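Local atomic coordinates of phycocyanobilin lyase subunit beta (Nostoc sp. PCC 7120, PDB entry 5N3U), a protein that associates with CpcE to form a phycobiliprotein lyase, probably required for attaching the chromophore to the phycocyanin alpha subunit, the product of cpcA. Residues E61-V64 with P65-T69; K188-R191 with A192-L196. One frame throughout, in Å; residues are numbered along the deposited sequence.

Interaction 1: residues E61-V64 with P65-T69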
ATOM      1  N   GLU B  61       8.384  23.825  16.860  1.00 35.09           N
ATOM      2  CA  GLU B  61       6.962  23.899  17.332  1.00 39.84           C
ATOM      3  C   GLU B  61       5.992  24.604  16.443  1.00 36.23           C
ATOM      4  O   GLU B  61       4.839  24.187  16.296  1.00 32.98           O
ATOM      5  CB  GLU B  61       6.856  24.620  18.689  1.00 46.65           C
ATOM      6  CG  GLU B  61       6.614  23.690  19.829  1.00 56.24           C
ATOM      7  CD  GLU B  61       7.852  22.922  20.247  1.00 64.20           C
ATOM      8  OE1 GLU B  61       8.939  23.527  20.286  1.00 82.98           O
ATOM      9  OE2 GLU B  61       7.730  21.733  20.603  1.00 73.28           O
ATOM     10  N   VAL B  62       6.416  25.728  15.878  1.00 30.79           N
ATOM     11  CA  VAL B  62       5.489  26.508  15.098  1.00 32.20           C
ATOM     12  C   VAL B  62       4.885  25.719  13.859  1.00 28.03           C
ATOM     13  O   VAL B  62       3.785  26.029  13.378  1.00 29.39           O
ATOM     14  CB  VAL B  62       6.154  27.841  14.606  1.00 36.79           C
ATOM     15  CG1 VAL B  62       7.306  27.579  13.627  1.00 39.67           C
ATOM     16  CG2 VAL B  62       5.117  28.761  13.986  1.00 38.78           C
ATOM     17  N   ALA B  63       5.679  24.820  13.303  1.00 27.70           N
ATOM     18  CA  ALA B  63       5.206  23.973  12.175  1.00 26.49           C
ATOM     19  C   ALA B  63       4.305  22.807  12.604  1.00 29.10           C
ATOM     20  O   ALA B  63       3.673  22.203  11.735  1.00 24.45           O
ATOM     21  CB  ALA B  63       6.360  23.461  11.429  1.00 27.34           C
ATOM     22  N   VAL B  64       4.280  22.452  13.894  1.00 28.60           N
ATOM     23  CA  VAL B  64       3.562  21.258  14.325  1.00 28.17           C
ATOM     24  C   VAL B  64       2.070  21.253  13.928  1.00 25.40           C
ATOM     25  O   VAL B  64       1.654  20.270  13.395  1.00 26.54           O
ATOM     26  CB  VAL B  64       3.784  20.978  15.826  1.00 25.42           C
ATOM     27  CG1 VAL B  64       2.826  19.909  16.315  1.00 26.01           C
ATOM     28  CG2 VAL B  64       5.175  20.571  16.000  1.00 26.45           C
ATOM     29  N   PRO B  65       1.292  22.345  14.109  1.00 25.57           N
ATOM     30  CA  PRO B  65      -0.097  22.318  13.729  1.00 27.97           C
ATOM     31  C   PRO B  65      -0.360  21.970  12.263  1.00 30.46           C
ATOM     32  O   PRO B  65      -1.295  21.198  11.936  1.00 24.79           O
ATOM     33  CB  PRO B  65      -0.562  23.776  14.003  1.00 31.84           C
ATOM     34  CG  PRO B  65       0.205  24.128  15.201  1.00 29.12           C
ATOM     35  CD  PRO B  65       1.589  23.554  14.908  1.00 31.29           C
ATOM     36  N   GLN B  66       0.405  22.571  11.367  1.00 28.38           N
ATOM     37  CA  GLN B  66       0.255  22.237   9.946  1.00 27.16           C
ATOM     38  C   GLN B  66       0.773  20.852   9.618  1.00 25.17           C
ATOM     39  O   GLN B  66       0.141  20.114   8.825  1.00 24.74           O
ATOM     40  CB  GLN B  66       0.935  23.305   9.091  1.00 29.79           C
ATOM     41  CG  GLN B  66       0.024  24.556   8.943  1.00 33.24           C
ATOM     42  CD  GLN B  66       0.815  25.723   8.458  1.00 43.84           C
ATOM     43  OE1 GLN B  66       1.749  26.139   9.131  1.00 51.63           O
ATOM     44  NE2 GLN B  66       0.503  26.222   7.289  1.00 46.89           N
ATOM     45  N   LEU B  67       1.894  20.467  10.189  1.00 23.05           N
ATOM     46  CA  LEU B  67       2.285  19.048  10.025  1.00 23.70           C
ATOM     47  C   LEU B  67       1.173  18.094  10.464  1.00 23.33           C
ATOM     48  O   LEU B  67       0.895  17.146   9.775  1.00 26.44           O
ATOM     49  CB  LEU B  67       3.486  18.728  10.772  1.00 23.36           C
ATOM     50  CG  LEU B  67       4.813  19.193  10.154  1.00 23.53           C
ATOM     51  CD1 LEU B  67       5.860  19.212  11.232  1.00 25.13           C
ATOM     52  CD2 LEU B  67       5.271  18.269   9.033  1.00 24.20           C
ATOM     53  N   LEU B  68       0.508  18.337  11.596  1.00 24.04           N
ATOM     54  CA  LEU B  68      -0.566  17.438  12.052  1.00 25.52           C
ATOM     55  C   LEU B  68      -1.804  17.392  11.173  1.00 26.40           C
ATOM     56  O   LEU B  68      -2.482  16.375  11.215  1.00 26.42           O
ATOM     57  CB  LEU B  68      -1.080  17.743  13.451  1.00 28.14           C
ATOM     58  CG  LEU B  68      -0.074  17.621  14.539  1.00 26.65           C
ATOM     59  CD1 LEU B  68      -0.505  18.261  15.873  1.00 29.35           C
ATOM     60  CD2 LEU B  68       0.340  16.233  14.749  1.00 27.05           C
ATOM     61  N   THR B  69      -2.134  18.454  10.464  1.00 22.52           N
ATOM     62  CA  THR B  69      -3.348  18.544   9.714  1.00 25.03           C
ATOM     63  C   THR B  69      -3.117  18.502   8.207  1.00 25.77           C
ATOM     64  O   THR B  69      -4.066  18.603   7.463  1.00 27.79           O
ATOM     65  CB  THR B  69      -4.101  19.855  10.017  1.00 31.78           C
ATOM     66  OG1 THR B  69      -3.255  20.966   9.771  1.00 28.71           O
ATOM     67  CG2 THR B  69      -4.508  19.910  11.498  1.00 33.08           C
TER
HETATM   68  O   HOH W   1       1.964  25.047  11.753  1.00 31.19           O

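Interaction 2: residues K188-R191 with A192-L196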
ATOM      1  N   LYS B 188      16.982 -13.019  15.870  1.00 46.17           N
ATOM      2  CA  LYS B 188      18.213 -12.711  16.561  1.00 44.20           C
ATOM      3  C   LYS B 188      18.431 -11.212  16.596  1.00 37.64           C
ATOM      4  O   LYS B 188      18.941 -10.672  17.555  1.00 40.94           O
ATOM      5  CB  LYS B 188      19.374 -13.346  15.813  1.00 47.00           C
ATOM      6  CG  LYS B 188      20.088 -14.434  16.550  1.00 55.93           C
ATOM      7  CD  LYS B 188      21.478 -14.689  15.944  1.00 60.07           C
ATOM      8  CE  LYS B 188      21.375 -15.437  14.625  1.00 57.68           C
ATOM      9  NZ  LYS B 188      22.738 -15.734  14.124  1.00 66.06           N
ATOM     10  N   ALA B 189      18.042 -10.534  15.523  1.00 36.89           N
ATOM     11  CA  ALA B 189      18.148  -9.082  15.491  1.00 39.20           C
ATOM     12  C   ALA B 189      17.377  -8.366  16.584  1.00 34.40           C
ATOM     13  O   ALA B 189      17.829  -7.364  17.142  1.00 36.76           O
ATOM     14  CB  ALA B 189      17.694  -8.572  14.144  1.00 40.83           C
ATOM     15  N   VAL B 190      16.208  -8.868  16.867  1.00 36.29           N
ATOM     16  CA  VAL B 190      15.329  -8.250  17.827  1.00 36.45           C
ATOM     17  C   VAL B 190      15.834  -8.541  19.262  1.00 41.43           C
ATOM     18  O   VAL B 190      15.870  -7.658  20.139  1.00 35.61           O
ATOM     19  CB  VAL B 190      13.892  -8.799  17.582  1.00 36.96           C
ATOM     20  CG1 VAL B 190      12.950  -8.392  18.666  1.00 36.62           C
ATOM     21  CG2 VAL B 190      13.359  -8.357  16.207  1.00 42.10           C
ATOM     22  N   ARG B 191      16.221  -9.794  19.493  1.00 39.70           N
ATOM     23  CA  ARG B 191      16.855 -10.188  20.758  1.00 40.70           C
ATOM     24  C   ARG B 191      18.052  -9.323  21.023  1.00 32.31           C
ATOM     25  O   ARG B 191      18.260  -8.824  22.131  1.00 35.95           O
ATOM     26  CB  ARG B 191      17.311 -11.641  20.693  1.00 43.36           C
ATOM     27  CG  ARG B 191      16.212 -12.654  20.766  1.00 47.36           C
ATOM     28  CD  ARG B 191      16.786 -13.986  21.242  1.00 53.18           C
ATOM     29  NE  ARG B 191      16.391 -15.021  20.314  1.00 59.65           N
ATOM     30  CZ  ARG B 191      17.135 -15.542  19.330  1.00 66.36           C
ATOM     31  NH1 ARG B 191      18.403 -15.209  19.120  1.00 69.77           N
ATOM     32  NH2 ARG B 191      16.596 -16.455  18.538  1.00 71.60           N
ATOM     33  N   ALA B 192      18.853  -9.107  20.007  1.00 37.42           N
ATOM     34  CA  ALA B 192      20.022  -8.240  20.203  1.00 35.17           C
ATOM     35  C   ALA B 192      19.676  -6.840  20.570  1.00 35.74           C
ATOM     36  O   ALA B 192      20.411  -6.132  21.298  1.00 34.08           O
ATOM     37  CB  ALA B 192      20.877  -8.228  18.954  1.00 39.04           C
ATOM     38  N   ARG B 193      18.601  -6.346  19.990  1.00 34.19           N
ATOM     39  CA  ARG B 193      18.257  -4.976  20.247  1.00 32.07           C
ATOM     40  C   ARG B 193      17.668  -4.902  21.637  1.00 30.95           C
ATOM     41  O   ARG B 193      17.809  -3.907  22.293  1.00 35.45           O
ATOM     42  CB  ARG B 193      17.288  -4.425  19.190  1.00 31.88           C
ATOM     43  CG  ARG B 193      17.022  -2.941  19.354  1.00 29.58           C
ATOM     44  CD  ARG B 193      18.297  -2.158  19.134  1.00 33.58           C
ATOM     45  NE  ARG B 193      18.135  -0.772  19.369  1.00 33.25           N
ATOM     46  CZ  ARG B 193      17.998  -0.260  20.589  1.00 32.37           C
ATOM     47  NH1 ARG B 193      17.927  -1.031  21.664  1.00 38.85           N
ATOM     48  NH2 ARG B 193      17.842   1.041  20.728  1.00 30.73           N
ATOM     49  N   ILE B 194      16.983  -5.954  22.056  1.00 34.75           N
ATOM     50  CA  ILE B 194      16.501  -5.998  23.440  1.00 38.61           C
ATOM     51  C   ILE B 194      17.689  -5.894  24.426  1.00 45.22           C
ATOM     52  O   ILE B 194      17.731  -4.991  25.279  1.00 41.69           O
ATOM     53  CB  ILE B 194      15.699  -7.272  23.687  1.00 39.84           C
ATOM     54  CG1 ILE B 194      14.333  -7.192  22.964  1.00 41.40           C
ATOM     55  CG2 ILE B 194      15.471  -7.526  25.192  1.00 43.26           C
ATOM     56  CD1 ILE B 194      13.640  -8.507  22.767  1.00 42.36           C
ATOM     57  N   LEU B 195      18.685  -6.769  24.234  1.00 45.16           N
ATOM     58  CA  LEU B 195      19.952  -6.702  24.995  1.00 43.75           C
ATOM     59  C   LEU B 195      20.571  -5.356  25.036  1.00 40.48           C
ATOM     60  O   LEU B 195      20.958  -4.930  26.080  1.00 45.18           O
ATOM     61  CB  LEU B 195      20.995  -7.661  24.439  1.00 46.02           C
ATOM     62  CG  LEU B 195      20.582  -9.127  24.625  1.00 48.56           C
ATOM     63  CD1 LEU B 195      21.487 -10.011  23.764  1.00 49.82           C
ATOM     64  CD2 LEU B 195      20.572  -9.541  26.103  1.00 45.72           C
ATOM     65  N   LEU B 196      20.664  -4.657  23.906  1.00 35.05           N
ATOM     66  CA  LEU B 196      21.175  -3.326  23.923  1.00 37.57           C
ATOM     67  C   LEU B 196      20.281  -2.416  24.764  1.00 44.68           C
ATOM     68  O   LEU B 196      20.794  -1.525  25.439  1.00 41.62           O
ATOM     69  CB  LEU B 196      21.270  -2.710  22.526  1.00 39.61           C
ATOM     70  CG  LEU B 196      21.814  -1.296  22.409  1.00 39.67           C
ATOM     71  CD1 LEU B 196      23.213  -1.214  23.021  1.00 41.65           C
ATOM     72  CD2 LEU B 196      21.899  -0.881  20.959  1.00 40.89           C
TER

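Interaction 1: residues E61-V64 with P65-T69
Val64 and Leu68, one turn apart, lie side by side and point the same way, CG1 of Val64 meeting CD1 of Leu68 at 3.7 Å. Val64 CG1 is turned anti to its own backbone N (chi1 169°), which brings this methyl beside the carbonyl carbon and up against Leu68. The second apolar pair is looser: Ala63 CB stands 4.3 Å from Leu67 CD1, and Leu67 continues inward onto helix 76-89. Pro65 and Leu68 also pack on Pro142 of CpcE, the lyase's alpha subunit; an alanine in place of Leu68 would probably take away the methyl beside Val64 CG1 and part of the surface packed on Pro142 of the CpcE chain, opening a gap at the subunit contact. Two i to i+4 backbone bonds close the turn, from Leu67 N to Ala63 O (2.9 Å, 174° at the hydrogen) and from Leu68 N to Val64 O (2.9 Å). They mark the first turn of helix 64-69, which falls in the part of the chain matching HEAT repeats. Pro65, lacking an N-H, suits such a first turn. A water bridges the same turn: it donates to Val62 O (2.6 Å) and to Gln66 OE1 (2.8 Å) and accepts from Gln66 N (3.0 Å). Farther along, Thr69 OG1 donates to Pro65 O at 2.9 Å, 24° out of the carbonyl plane.

Interaction 2: residues K188-R191 with A192-L196
Val190 and Ile194 meet obliquely as an i to i+4 pair along the C-terminal helix 188-198 of an all-helical chain, part of which matches HEAT repeats, with Val190 CG1 4.2 Å from Ile194 CD1. Ile194 reaches back over the preceding turn because its CG1 branch stands beside the backbone N and anti to the carbonyl carbon (chi1 -72°). CG1 thereby lies 3.2 Å from Val190 O, the same oxygen that accepts from Ile194 N at 2.8 Å. Both the amide and the side chain of Ile194 therefore close around one carbonyl, while its side chain also packs on Met181 and Leu182 of helix 171-184 and on Ile158 of helix 151-163. Arg193 takes another direction: its chain is bent at chi2 (64°), and Leu196 CD2 lies over the border of one guanidinium face, 3.9 Å from its plane. Its NH2 forms a salt bridge with Asp273 of the CpcE chain and a hydrogen bond with Gln162, so the charge is directed across the subunit interface. The guanidinium of Arg191 instead turns back along the chain, with Lys188 N near the border of one face, 4.0 Å from its plane, and NE hydrogen-bonded to Asp185 O. Beside Arg191, Leu195 brings CG to 3.4 Å from Arg191 O. That oxygen also accepts from Leu195 N at 3.0 Å, through an almost straight N-H...O angle of 176°.

Along the chain the two contacts come in series, interaction 1 closing before interaction 2 opens. Their centres are 34 Å apart and their nearest atoms about 23 Å apart, on opposite sides of the chain's centre, so neither touches the other. No helix is shared: 61-69 enters helix 64-69, next to helices 34-40 and 76-89, whereas 188-196 belongs to helix 188-198, against helices 151-163 and 171-184. Both lie against CpcE, which meets 61-69 through apolar packing and 188-196 through packing and charge. CpcF thus meets CpcE near both ends of this helical chain.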